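Local coordinates for 6-phosphogluconolactonase (Shewanella baltica, PDB 3NWP), which probably hydrolyses 6-phosphogluconolactone to 6-phosphogluconate, the second step of the oxidative pentose phosphate pathway, at residues A[187-192]-A[223-228]; A[128-133]-A[180-185]; A[145-150]-A[166-171]; A[203-208]-A[215-220]; A[103-108]-A[121-126]. All blocks are in the same frame, centred on the assembly; numbering follows the deposited sequence. Where two conformers were deposited one is given.

Contact 1. Residues A[187-192]-A[223-228]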
# COMPACT_ATOMS: atom_id res chain seq x y z
N ARG A 187 -9.05 3.45 7.61
CA ARG A 187 -9.07 3.51 9.06
C ARG A 187 -7.68 3.56 9.68
O ARG A 187 -7.47 4.25 10.72
CB ARG A 187 -9.87 2.31 9.61
CG ARG A 187 -11.29 2.17 9.02
CD ARG A 187 -12.12 1.07 9.76
NE ARG A 187 -13.32 0.76 9.00
CZ ARG A 187 -14.48 1.42 9.09
NH1 ARG A 187 -14.63 2.43 9.94
NH2 ARG A 187 -15.49 1.08 8.29
N GLN A 188 -6.71 2.87 9.05
CA GLN A 188 -5.36 2.77 9.57
C GLN A 188 -4.39 2.59 8.40
O GLN A 188 -4.65 1.74 7.53
CB GLN A 188 -5.22 1.61 10.50
CG GLN A 188 -3.77 1.32 10.95
CD GLN A 188 -3.31 2.25 12.05
OE1 GLN A 188 -3.95 2.29 13.14
NE2 GLN A 188 -2.26 3.05 11.80
N ILE A 189 -3.32 3.40 8.37
CA ILE A 189 -2.24 3.20 7.43
C ILE A 189 -0.98 2.88 8.20
O ILE A 189 -0.69 3.44 9.28
CB ILE A 189 -2.03 4.54 6.64
CG1 ILE A 189 -3.26 4.85 5.80
CG2 ILE A 189 -0.75 4.46 5.81
CD1 ILE A 189 -3.26 6.24 5.16
N TYR A 190 -0.19 1.93 7.65
CA TYR A 190 1.15 1.60 8.14
C TYR A 190 2.15 1.94 7.07
O TYR A 190 1.86 1.69 5.89
CB TYR A 190 1.25 0.11 8.45
CG TYR A 190 0.42 -0.29 9.62
CD1 TYR A 190 0.83 -0.02 10.90
CD2 TYR A 190 -0.79 -0.95 9.46
CE1 TYR A 190 0.01 -0.31 11.99
CE2 TYR A 190 -1.58 -1.32 10.54
CZ TYR A 190 -1.16 -1.01 11.82
OH TYR A 190 -1.96 -1.32 12.91
N LEU A 191 3.24 2.61 7.42
CA LEU A 191 4.33 2.81 6.50
C LEU A 191 5.51 1.96 6.97
O LEU A 191 6.02 2.18 8.08
CB LEU A 191 4.75 4.28 6.49
CG LEU A 191 5.89 4.64 5.57
CD1 LEU A 191 5.59 4.27 4.07
CD2 LEU A 191 6.24 6.13 5.69
N HIS A 192 5.93 0.97 6.17
CA HIS A 192 6.91 -0.04 6.52
C HIS A 192 8.19 0.34 5.83
O HIS A 192 8.30 0.28 4.58
CB HIS A 192 6.37 -1.37 6.06
CG HIS A 192 7.27 -2.53 6.33
ND1 HIS A 192 6.92 -3.81 5.91
CD2 HIS A 192 8.42 -2.65 7.02
CE1 HIS A 192 7.89 -4.64 6.29
NE2 HIS A 192 8.80 -3.97 6.97
N ARG A 223 -4.10 14.61 9.00
CA ARG A 223 -4.44 14.32 10.38
C ARG A 223 -5.67 13.51 10.64
O ARG A 223 -5.99 13.26 11.80
CB ARG A 223 -4.71 15.66 11.09
CG ARG A 223 -3.54 16.57 10.96
CD ARG A 223 -2.35 15.90 11.63
NE ARG A 223 -1.31 16.89 11.83
CZ ARG A 223 -1.39 17.87 12.72
NH1 ARG A 223 -2.45 17.97 13.55
NH2 ARG A 223 -0.41 18.74 12.81
N LYS A 224 -6.39 13.14 9.60
CA LYS A 224 -7.63 12.42 9.80
C LYS A 224 -7.38 10.92 9.97
O LYS A 224 -7.88 10.32 10.91
CB LYS A 224 -8.61 12.74 8.67
CG LYS A 224 -8.99 14.26 8.60
CD LYS A 224 -10.09 14.50 7.58
N THR A 225 -6.53 10.34 9.11
CA THR A 225 -6.32 8.90 9.11
C THR A 225 -5.01 8.59 9.81
O THR A 225 -3.97 9.14 9.43
CB THR A 225 -6.21 8.35 7.68
OG1 THR A 225 -7.39 8.77 6.95
CG2 THR A 225 -6.03 6.79 7.74
N PRO A 226 -5.07 7.77 10.84
CA PRO A 226 -3.87 7.39 11.56
C PRO A 226 -2.84 6.75 10.66
O PRO A 226 -3.19 5.88 9.86
CB PRO A 226 -4.36 6.36 12.56
CG PRO A 226 -5.82 6.72 12.74
CD PRO A 226 -6.26 7.16 11.43
N VAL A 227 -1.59 7.16 10.85
CA VAL A 227 -0.46 6.60 10.15
C VAL A 227 0.59 6.21 11.17
O VAL A 227 1.07 7.05 11.96
CB VAL A 227 0.17 7.63 9.19
CG1 VAL A 227 1.42 7.03 8.52
CG2 VAL A 227 -0.80 8.06 8.16
N ASP A 228 0.97 4.94 11.19
CA ASP A 228 2.01 4.47 12.09
C ASP A 228 3.22 4.06 11.22
O ASP A 228 3.09 3.19 10.30
CB ASP A 228 1.59 3.26 12.90
CG ASP A 228 0.52 3.57 13.96
OD1 ASP A 228 -0.38 4.40 13.76
OD2 ASP A 228 0.59 2.90 15.00
O HOH W 1 -2.53 2.42 15.50
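Two neighbouring parallel strands of the Rossmann-like sheet meet where Ile189 pairs with Val227 and Tyr190 with Asp228. They are the two strands of a beta-alpha-beta crossover, since helices 196-206 and 217-220 lie between them in the chain. The evidence is a backbone ladder: Ile189 N donates to Pro226 O at 2.9 Å, Asp228 N to Ile189 O, and Leu191 N to Asp228 O. On the face bearing Ile189 and Val227, Ile189 CB touches Val227 CG2 at 4.0 Å, and Ile189 CD1 reaches back to Thr225 CG2 at 3.8 Å, while Val219 of helix 217-220 packs over both Ile189 and Val227.

The other face is ordered by Gln188. Its chain sets out anti to the backbone N (chi1 172°), and the bend at chi2 (79°) brings the amide toward the neighbouring strand. NE2 gives a good bond to Ile189 O at 3.0 Å from above that carbonyl's plane; Asp228 N is the second donor to this oxygen. The same NE2 makes a weak bond to Asp228 OD1, also 3.0 Å, with amide and carboxylate planes perpendicular. NE2 also lies over one face of the Tyr190 ring, whose hydroxyl bonds to Gln28, and Gln28 holds Gln188 OE1 as well. A leucine in place of Gln188 would probably leave Ile189 O with Asp228 N alone of its two donors and lose the link to Gln28. Beyond the amide, a water donates to Gln188 OE1 at 2.8 Å and to Asp228 OD2 at 3.2 Å.

Contact 2. Residues A[128-133]-A[180-185]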
# COMPACT_ATOMS: atom_id res chain seq x y z
N ARG A 128 -15.22 -0.33 2.06
CA ARG A 128 -14.58 0.96 2.20
C ARG A 128 -15.34 1.76 3.27
O ARG A 128 -16.56 1.65 3.35
CB ARG A 128 -14.52 1.68 0.84
CG ARG A 128 -13.64 0.95 -0.20
CD ARG A 128 -13.51 1.68 -1.51
NE ARG A 128 -14.73 1.53 -2.30
CZ ARG A 128 -15.62 2.49 -2.52
NH1 ARG A 128 -15.41 3.72 -2.07
NH2 ARG A 128 -16.71 2.22 -3.24
N PRO A 129 -14.65 2.48 4.14
CA PRO A 129 -13.20 2.66 4.11
C PRO A 129 -12.38 1.40 4.27
O PRO A 129 -12.80 0.46 4.94
CB PRO A 129 -12.91 3.59 5.28
CG PRO A 129 -14.08 3.55 6.09
CD PRO A 129 -15.24 3.23 5.26
N PHE A 130 -11.19 1.38 3.68
CA PHE A 130 -10.30 0.28 3.85
C PHE A 130 -9.94 0.14 5.32
O PHE A 130 -9.62 1.14 5.97
CB PHE A 130 -9.02 0.43 3.04
CG PHE A 130 -9.20 0.54 1.54
CD1 PHE A 130 -9.82 -0.45 0.81
CD2 PHE A 130 -8.64 1.58 0.87
CE1 PHE A 130 -9.96 -0.33 -0.57
CE2 PHE A 130 -8.76 1.69 -0.53
CZ PHE A 130 -9.41 0.71 -1.22
N ASP A 131 -9.92 -1.08 5.85
CA ASP A 131 -9.60 -1.22 7.26
C ASP A 131 -8.12 -1.02 7.56
O ASP A 131 -7.75 -0.36 8.56
CB ASP A 131 -10.06 -2.56 7.78
CG ASP A 131 -11.58 -2.68 7.68
OD1 ASP A 131 -12.28 -1.85 8.32
OD2 ASP A 131 -12.09 -3.49 6.87
N VAL A 132 -7.27 -1.57 6.71
CA VAL A 132 -5.81 -1.47 6.89
C VAL A 132 -5.14 -1.25 5.52
O VAL A 132 -5.47 -1.97 4.55
CB VAL A 132 -5.23 -2.73 7.51
CG1 VAL A 132 -3.69 -2.61 7.61
CG2 VAL A 132 -5.79 -2.99 8.91
N VAL A 133 -4.29 -0.25 5.42
CA VAL A 133 -3.47 0.00 4.24
C VAL A 133 -2.03 -0.06 4.64
O VAL A 133 -1.60 0.62 5.59
CB VAL A 133 -3.76 1.39 3.67
CG1 VAL A 133 -2.82 1.77 2.50
CG2 VAL A 133 -5.22 1.49 3.22
N LYS A 180 -5.07 8.96 -4.08
CA LYS A 180 -5.02 9.50 -2.73
C LYS A 180 -6.37 9.42 -2.04
O LYS A 180 -6.47 9.00 -0.86
CB LYS A 180 -4.48 10.92 -2.73
CG LYS A 180 -4.26 11.53 -1.35
CD LYS A 180 -4.24 13.06 -1.42
CE LYS A 180 -5.63 13.65 -1.46
NZ LYS A 180 -5.56 15.13 -1.68
N SER A 181 -7.42 9.82 -2.73
CA SER A 181 -8.73 9.79 -2.10
C SER A 181 -9.08 8.37 -1.63
O SER A 181 -9.63 8.18 -0.52
CB SER A 181 -9.81 10.37 -3.02
OG SER A 181 -9.88 9.66 -4.20
N ALA A 182 -8.74 7.36 -2.43
CA ALA A 182 -8.98 5.95 -2.03
C ALA A 182 -8.12 5.56 -0.83
O ALA A 182 -8.60 4.94 0.14
CB ALA A 182 -8.67 4.99 -3.21
N ILE A 183 -6.84 5.87 -0.88
CA ILE A 183 -5.87 5.46 0.19
C ILE A 183 -6.22 6.13 1.49
O ILE A 183 -6.12 5.50 2.56
CB ILE A 183 -4.42 5.77 -0.25
CG1 ILE A 183 -3.96 4.83 -1.35
CG2 ILE A 183 -3.37 5.80 0.92
CD1 ILE A 183 -3.79 3.32 -0.97
N LEU A 184 -6.60 7.41 1.46
CA LEU A 184 -6.94 8.14 2.71
C LEU A 184 -8.31 7.82 3.24
O LEU A 184 -8.52 8.05 4.46
CB LEU A 184 -6.75 9.64 2.52
CG LEU A 184 -5.34 10.11 2.33
CD1 LEU A 184 -5.35 11.64 2.21
CD2 LEU A 184 -4.32 9.63 3.46
N ASN A 185 -9.16 7.17 2.44
CA ASN A 185 -10.47 6.69 2.94
C ASN A 185 -10.24 5.30 3.55
O ASN A 185 -10.63 4.28 3.01
CB ASN A 185 -11.55 6.65 1.86
CG ASN A 185 -12.94 6.39 2.45
OD1 ASN A 185 -13.21 6.73 3.61
ND2 ASN A 185 -13.77 5.75 1.68
O HOH W 2 -13.07 4.80 -0.95
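Ala182, in the short helix 180-184, meets Phe130 through both its carbonyl and its methyl group. Phe130 CE2 comes to 3.3 Å from Ala182 O, while the methyl contact is longer, CE2 to Ala182 CB 4.3 Å. The ring reaches the helix because its CG stands beside the backbone N (chi1 -60°); it also touches Ser40 and Val42 of strand 39-43 and is buried between helix and sheet.

Next in sequence, Ile183 sends its CD1 to Val133 CG1 at 3.9 Å, the two side chains crossing at about a right angle. Ile183 sets off away from 128-133, and the turn at chi2 (-67°) brings CD1 back. This is the layering of an alpha/beta sandwich of Rossmann type: helix 180-184 lies against the start of strand 132-135 and leads into strand 189-194, the parallel neighbour of that strand. A glycine at Phe130 would probably open a gap between Ala182 and strand 39-43.

Asn185, the first residue to leave helical geometry, supplies the polar link. Its O takes the N-H of Phe130 at 3.0 Å, in the carbonyl plane and on a lone pair, though the N-H...O angle is only 145°. Asn185 OD1 rests on Pro129 CB at 3.6 Å; a cis peptide bond precedes that proline. Asn185 ND2 turns to a water 2.9 Å away, which also accepts from Arg128 NH1 at 2.8 Å, in the plane of the guanidinium group.

Contact 3. Residues A[145-150]-A[166-171]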
# COMPACT_ATOMS: atom_id res chain seq x y z
N SER A 145 1.99 4.29 -6.63
CA SER A 145 2.69 4.75 -7.83
C SER A 145 2.44 6.24 -8.05
O SER A 145 2.23 6.70 -9.19
CB SER A 145 2.42 3.87 -9.10
OG SER A 145 3.20 2.68 -9.05
N TRP A 146 2.48 6.99 -6.96
CA TRP A 146 2.43 8.45 -6.95
C TRP A 146 3.84 8.95 -7.07
O TRP A 146 4.57 9.05 -6.09
CB TRP A 146 1.80 9.03 -5.66
CG TRP A 146 0.48 8.49 -5.21
CD1 TRP A 146 -0.43 7.69 -5.91
CD2 TRP A 146 -0.07 8.66 -3.90
NE1 TRP A 146 -1.50 7.38 -5.10
CE2 TRP A 146 -1.28 7.93 -3.85
CE3 TRP A 146 0.37 9.32 -2.76
CZ2 TRP A 146 -2.06 7.89 -2.70
CZ3 TRP A 146 -0.42 9.26 -1.61
CH2 TRP A 146 -1.59 8.53 -1.59
N PHE A 147 4.28 9.17 -8.30
CA PHE A 147 5.66 9.48 -8.56
C PHE A 147 5.83 10.96 -8.87
O PHE A 147 5.08 11.50 -9.70
CB PHE A 147 6.17 8.70 -9.76
CG PHE A 147 6.57 7.29 -9.47
CD1 PHE A 147 7.85 7.00 -9.04
CD2 PHE A 147 5.67 6.24 -9.64
CE1 PHE A 147 8.23 5.70 -8.79
CE2 PHE A 147 6.04 4.96 -9.34
CZ PHE A 147 7.32 4.68 -8.93
N PRO A 148 6.83 11.58 -8.28
CA PRO A 148 7.06 13.00 -8.56
C PRO A 148 7.57 13.26 -10.00
O PRO A 148 7.43 14.35 -10.51
CB PRO A 148 8.08 13.40 -7.51
CG PRO A 148 8.78 12.18 -7.08
CD PRO A 148 7.79 11.04 -7.29
N CYS A 149 8.06 12.22 -10.65
CA CYS A 149 8.52 12.33 -12.02
C CYS A 149 7.43 12.05 -13.06
O CYS A 149 7.75 11.94 -14.24
CB CYS A 149 9.67 11.33 -12.20
SG CYS A 149 9.15 9.61 -11.96
N SER A 150 6.16 11.92 -12.64
CA SER A 150 5.08 11.55 -13.56
C SER A 150 4.13 12.73 -13.83
O SER A 150 3.79 13.52 -12.93
CB SER A 150 4.28 10.34 -13.07
OG SER A 150 3.52 10.66 -11.92
N THR A 166 -0.51 5.91 -14.04
CA THR A 166 0.60 6.84 -13.97
C THR A 166 1.82 6.29 -14.72
O THR A 166 1.96 5.07 -14.90
CB THR A 166 1.05 7.20 -12.50
OG1 THR A 166 1.73 6.07 -11.93
CG2 THR A 166 -0.15 7.64 -11.64
N ASN A 167 2.68 7.19 -15.18
CA ASN A 167 3.83 6.82 -16.02
C ASN A 167 5.08 7.50 -15.50
O ASN A 167 5.49 8.59 -15.95
CB ASN A 167 3.51 7.27 -17.45
CG ASN A 167 2.42 6.42 -18.07
OD1 ASN A 167 2.64 5.26 -18.39
ND2 ASN A 167 1.19 6.97 -18.13
N PRO A 168 5.71 6.91 -14.49
CA PRO A 168 6.96 7.49 -14.05
C PRO A 168 8.01 7.56 -15.15
O PRO A 168 8.06 6.67 -16.03
CB PRO A 168 7.42 6.52 -12.95
CG PRO A 168 6.69 5.28 -13.17
CD PRO A 168 5.40 5.66 -13.81
N THR A 169 8.77 8.63 -15.11
CA THR A 169 9.91 8.76 -16.00
C THR A 169 11.24 8.36 -15.41
O THR A 169 12.24 8.30 -16.14
CB THR A 169 10.01 10.20 -16.53
OG1 THR A 169 10.24 11.09 -15.45
CG2 THR A 169 8.70 10.58 -17.28
N THR A 170 11.26 8.07 -14.11
CA THR A 170 12.49 7.68 -13.38
C THR A 170 12.43 6.24 -12.85
O THR A 170 13.33 5.83 -12.11
CB THR A 170 12.83 8.61 -12.24
OG1 THR A 170 11.85 8.53 -11.22
CG2 THR A 170 12.98 10.07 -12.76
N ALA A 171 11.37 5.51 -13.21
CA ALA A 171 11.17 4.11 -12.82
C ALA A 171 10.48 3.40 -13.98
O ALA A 171 9.74 4.03 -14.75
CB ALA A 171 10.31 4.01 -11.55
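Ser145 O accepts a hydrogen bond from Thr166 OG1 at 2.9 Å, and the donor lies in the carbonyl plane. The Thr166 hydroxyl sits between its own backbone N and carbonyl carbon (chi1 72°), which points it toward Ser145 O. A second threonine repeats the scheme: Thr169 OG1 donates to Cys149 O, again at 2.9 Å but tilted 20° from the carbonyl plane.

Apolar packing accompanies these bonds. Pro168 CB lies over one face of the Phe147 ring, 3.8 Å from its centroid and 18° off the normal, a CH-pi contact displaced toward the rim. Ala171 CB adds a touch at 3.8 Å from Phe147 CE1, and Pro168 CG meets Phe147 CD2 at 3.8 Å. The Phe147 ring stacks with His142 as well, and Ser145 OG bonds to Asp72 and Arg175.

Residues Phe147 to Ser150 form a type I beta turn, closed by Ser150 N to Phe147 O at 3.2 Å. It docks on the loop joining antiparallel strands 163-166 and 175-178, and it follows closely on the Asp-Gly-His-Thr sequence characteristic of 6-phosphogluconolactonases, whose loop probably borders the active site.

Contact 4. Residues A[203-208]-A[215-220]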
# COMPACT_ATOMS: atom_id res chain seq x y z
N ARG A 203 13.04 11.26 7.09
CA ARG A 203 13.32 12.54 7.75
C ARG A 203 13.24 13.69 6.73
O ARG A 203 12.72 14.76 7.05
CB ARG A 203 14.71 12.50 8.43
CG ARG A 203 14.79 11.50 9.58
CD ARG A 203 13.98 11.86 10.76
NE ARG A 203 14.37 13.17 11.31
CZ ARG A 203 13.81 13.74 12.37
NH1 ARG A 203 12.89 13.11 13.10
NH2 ARG A 203 14.26 14.94 12.74
N GLN A 204 13.75 13.49 5.52
CA GLN A 204 13.58 14.51 4.48
C GLN A 204 12.12 14.76 4.17
O GLN A 204 11.69 15.90 3.98
CB GLN A 204 14.27 14.13 3.18
CG GLN A 204 15.76 14.10 3.26
CD GLN A 204 16.33 13.73 1.92
OE1 GLN A 204 16.44 12.55 1.60
NE2 GLN A 204 16.62 14.72 1.11
N ALA A 205 11.32 13.69 4.11
CA ALA A 205 9.93 13.87 3.85
C ALA A 205 9.27 14.76 4.89
O ALA A 205 8.41 15.56 4.56
CB ALA A 205 9.18 12.49 3.79
N LEU A 206 9.65 14.66 6.17
CA LEU A 206 9.06 15.50 7.22
C LEU A 206 9.46 16.97 7.12
O LEU A 206 8.84 17.78 7.82
CB LEU A 206 9.43 14.96 8.60
CG LEU A 206 8.98 13.52 8.93
CD1 LEU A 206 9.56 13.11 10.32
CD2 LEU A 206 7.46 13.40 8.87
N GLU A 207 10.48 17.30 6.32
CA GLU A 207 10.98 18.70 6.20
C GLU A 207 9.97 19.67 5.59
O GLU A 207 10.17 20.91 5.69
CB GLU A 207 12.29 18.73 5.40
CG GLU A 207 13.47 18.13 6.05
CD GLU A 207 14.71 17.89 5.10
OE1 GLU A 207 14.68 18.30 3.93
OE2 GLU A 207 15.65 17.36 5.67
N SER A 208 8.87 19.15 5.03
CA SER A 208 7.91 19.97 4.32
C SER A 208 6.65 19.20 4.03
O SER A 208 6.59 17.96 4.12
CB SER A 208 8.49 20.47 2.99
OG SER A 208 7.48 20.98 2.11
N PRO A 215 5.69 12.57 -2.72
CA PRO A 215 4.25 12.30 -2.55
C PRO A 215 3.82 11.52 -1.27
O PRO A 215 2.67 11.64 -0.86
CB PRO A 215 3.91 11.54 -3.83
CG PRO A 215 4.86 12.15 -4.87
CD PRO A 215 6.15 12.26 -4.09
N ILE A 216 4.76 10.83 -0.63
CA ILE A 216 4.53 10.25 0.68
C ILE A 216 3.99 11.31 1.67
O ILE A 216 3.25 11.02 2.58
CB ILE A 216 5.78 9.51 1.20
CG1 ILE A 216 5.48 8.78 2.51
CG2 ILE A 216 6.93 10.52 1.51
CD1 ILE A 216 4.38 7.66 2.42
N ARG A 217 4.39 12.59 1.46
CA ARG A 217 3.86 13.63 2.31
C ARG A 217 2.36 13.78 2.32
O ARG A 217 1.80 14.28 3.28
CB ARG A 217 4.53 14.99 1.93
CG ARG A 217 6.03 15.01 2.19
CD ARG A 217 6.72 16.17 1.48
NE ARG A 217 8.10 16.33 1.91
CZ ARG A 217 9.03 17.01 1.22
NH1 ARG A 217 8.73 17.51 0.02
NH2 ARG A 217 10.27 17.16 1.71
N ALA A 218 1.69 13.37 1.23
CA ALA A 218 0.23 13.43 1.22
C ALA A 218 -0.41 12.55 2.28
O ALA A 218 -1.47 12.87 2.81
CB ALA A 218 -0.33 13.08 -0.19
N VAL A 219 0.30 11.47 2.63
CA VAL A 219 -0.08 10.57 3.72
C VAL A 219 0.42 11.08 5.09
O VAL A 219 -0.33 11.13 6.05
CB VAL A 219 0.47 9.16 3.45
CG1 VAL A 219 0.31 8.25 4.67
CG2 VAL A 219 -0.26 8.54 2.22
N LEU A 220 1.66 11.57 5.11
CA LEU A 220 2.28 12.00 6.40
C LEU A 220 1.74 13.30 6.93
O LEU A 220 1.73 13.48 8.16
CB LEU A 220 3.78 12.12 6.27
CG LEU A 220 4.53 10.84 5.85
CD1 LEU A 220 6.04 11.04 5.73
CD2 LEU A 220 4.18 9.63 6.78
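Residues 203-206 of helix 196-206 face the short helix 217-220, and the backbones come nearest at Ala205 and Arg217, whose CA atoms are 6.3 Å apart. Arg217 spans the interval. Its chain runs extended from CG to NE (chi2 165°, chi3 170°), carrying the guanidinium group to carbonyls near the C-terminal end of the other helix. NE donates to Ala205 O at 2.8 Å, in the carbonyl plane and on a lone pair, while NH2 donates to Gln204 O at 3.0 Å from above that carbonyl's plane. Both oxygens lie close to the guanidinium plane, so the pair of bonds fixes its rotation.

Gln204 O is gripped twice, since Glu207 N reaches it from the opposite face of the carbonyl plane. Placing a cation near the C-terminal end of a helix would probably be favoured by the partial negative charge there. The connection belongs to the helical part of the beta-alpha-beta crossover between strands 189-194 and 227-232, with six residues linking the two segments; in that link Asp210 O accepts from Arg217 NH1.

Ser208 CB sits over the centre of the guanidinium group, 3.9 Å above its plane. Beside the arginine, the rest of the contact is apolar: Ala205 CB rests against both Ile216 CG2 at 3.8 Å and Leu220 CD1 at 4.0 Å, and Leu206 CD2 touches Leu220 CD1 at 4.2 Å, the two leucine side chains crossing at about a right angle.

Contact 5. Residues A[103-108]-A[121-126]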
# COMPACT_ATOMS: atom_id res chain seq x y z
N ARG A 103 -8.13 -9.41 -5.08
CA ARG A 103 -8.32 -8.90 -6.43
C ARG A 103 -7.14 -8.05 -6.82
O ARG A 103 -6.80 -7.11 -6.10
CB ARG A 103 -9.58 -8.04 -6.49
CG ARG A 103 -9.93 -7.61 -7.93
CD ARG A 103 -10.80 -8.62 -8.61
NE ARG A 103 -12.16 -8.49 -8.11
CZ ARG A 103 -13.17 -9.27 -8.48
NH1 ARG A 103 -12.99 -10.26 -9.34
NH2 ARG A 103 -14.38 -9.05 -7.96
N GLY A 104 -6.47 -8.40 -7.93
CA GLY A 104 -5.38 -7.58 -8.41
C GLY A 104 -5.93 -6.42 -9.22
O GLY A 104 -7.14 -6.20 -9.32
N LEU A 105 -4.99 -5.68 -9.79
CA LEU A 105 -5.31 -4.52 -10.63
C LEU A 105 -5.06 -4.77 -12.11
O LEU A 105 -5.70 -4.11 -12.94
CB LEU A 105 -4.52 -3.31 -10.18
CG LEU A 105 -4.69 -2.90 -8.72
CD1 LEU A 105 -3.81 -1.72 -8.30
CD2 LEU A 105 -6.11 -2.50 -8.44
N LYS A 106 -4.09 -5.60 -12.48
CA LYS A 106 -3.83 -5.88 -13.91
C LYS A 106 -5.04 -6.56 -14.54
O LYS A 106 -5.67 -7.46 -13.94
CB LYS A 106 -2.60 -6.79 -14.07
CG LYS A 106 -2.19 -7.08 -15.51
CD LYS A 106 -1.68 -5.83 -16.20
CE LYS A 106 -1.06 -6.09 -17.59
NZ LYS A 106 -2.02 -6.58 -18.62
N ASN A 107 -5.36 -6.15 -15.77
CA ASN A 107 -6.41 -6.81 -16.57
C ASN A 107 -5.94 -6.88 -18.02
O ASN A 107 -4.80 -6.51 -18.32
CB ASN A 107 -7.77 -6.10 -16.43
CG ASN A 107 -7.70 -4.65 -16.82
OD1 ASN A 107 -7.14 -4.29 -17.89
ND2 ASN A 107 -8.24 -3.79 -15.93
N MSE A 108 -6.81 -7.41 -18.90
CA MSE A 108 -6.38 -7.69 -20.27
C MSE A 108 -6.07 -6.49 -21.16
O MSE A 108 -5.43 -6.65 -22.22
CB MSE A 108 -7.35 -8.66 -20.96
CG MSE A 108 -7.21 -10.10 -20.44
SE MSE A 108 -5.40 -10.89 -20.67
CE MSE A 108 -5.23 -10.77 -22.63
N GLU A 121 -13.77 -0.32 -11.31
CA GLU A 121 -15.07 -0.99 -11.13
C GLU A 121 -14.94 -2.34 -10.44
O GLU A 121 -15.86 -2.84 -9.78
CB GLU A 121 -15.76 -1.18 -12.48
CG GLU A 121 -17.07 -1.97 -12.42
N SER A 122 -13.80 -2.99 -10.60
CA SER A 122 -13.63 -4.30 -10.00
C SER A 122 -13.48 -4.25 -8.49
O SER A 122 -13.61 -5.28 -7.86
CB SER A 122 -12.41 -5.04 -10.53
OG SER A 122 -11.25 -4.43 -10.01
N LEU A 123 -13.14 -3.07 -7.98
CA LEU A 123 -13.03 -2.84 -6.54
C LEU A 123 -14.25 -2.18 -5.90
O LEU A 123 -14.30 -2.04 -4.67
CB LEU A 123 -11.87 -1.90 -6.27
CG LEU A 123 -10.48 -2.42 -6.69
CD1 LEU A 123 -9.45 -1.29 -6.39
CD2 LEU A 123 -10.05 -3.73 -6.02
N SER A 124 -15.22 -1.76 -6.73
CA SER A 124 -16.36 -0.97 -6.23
C SER A 124 -17.09 -1.68 -5.09
O SER A 124 -17.66 -1.00 -4.22
CB SER A 124 -17.36 -0.62 -7.36
OG SER A 124 -16.81 0.37 -8.19
N ASN A 125 -17.04 -3.02 -5.12
CA ASN A 125 -17.45 -3.94 -4.07
C ASN A 125 -16.60 -4.18 -2.80
O ASN A 125 -17.07 -4.84 -1.87
CB ASN A 125 -17.59 -5.33 -4.70
N PHE A 126 -15.35 -3.72 -2.75
CA PHE A 126 -14.54 -3.90 -1.53
C PHE A 126 -15.14 -3.06 -0.44
O PHE A 126 -15.57 -1.94 -0.73
CB PHE A 126 -13.10 -3.37 -1.70
CG PHE A 126 -12.13 -4.36 -2.20
CD1 PHE A 126 -12.48 -5.23 -3.22
CD2 PHE A 126 -10.94 -4.56 -1.55
CE1 PHE A 126 -11.57 -6.15 -3.67
CE2 PHE A 126 -10.03 -5.49 -2.02
CZ PHE A 126 -10.36 -6.29 -3.04
O HOH W 3 -9.09 -6.01 -11.14
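The Phe126 ring meets Arg103 at its edge: Arg103 CB lies near the ring plane, 3.9 Å from Phe126 CE1. One face of the ring carries Leu123 CD2, 3.7 Å above the plane and displaced toward the rim, and Tyr67 packs against the same phenylalanine edge-to-face. The guanidinium group of Arg103 approaches Ser122 O obliquely, with NE 3.5 Å from that oxygen, so the geometry supports proximity and not a hydrogen bond. Two bends, at chi2 (89°) and chi3 (77°), bring the guanidinium group over toward Ser122 O.

These residues join the loop leaving strand 101-102 to the end of helix 112-122, the helix of a Rossmann-like crossover running on to strand 132-135. After the helix the chain makes a type I beta turn from Leu123 to Phe126, with Phe126 N bonded to Leu123 O at 2.8 Å.

Deeper in, Leu105 CD2 and Leu123 CD1 touch at 4.1 Å, their side chains crossing at about a right angle, and both leucines also contact Thr69 of strand 66-74. On the polar side a water donates to Gly104 O at 2.7 Å and to Ser122 OG at 2.9 Å; that serine oxygen is also hydrogen-bonded to Ala119 O.

Overall arrangement
From the N terminus, contact 5 is the first to close, joining the loop after strand 101-102 to the end of helix 112-122. Contact 2 opens directly after it and closes a longer loop that returns through helix 180-184; nested inside is contact 3, between the loop before helix 153-158 and the loop joining strands 163-166 and 175-178. Contact 1 follows in series, and contact 4 nests within it, tying the two helices of its crossover together. Contacts 1 and 2 share the sheet, where Tyr190 N bonds to Val133 O. Trp146 of contact 3 packs on Lys180 of contact 2 and Pro215 of contact 4, while contacts 4 and 5 lie on opposite sides of the chain's centre.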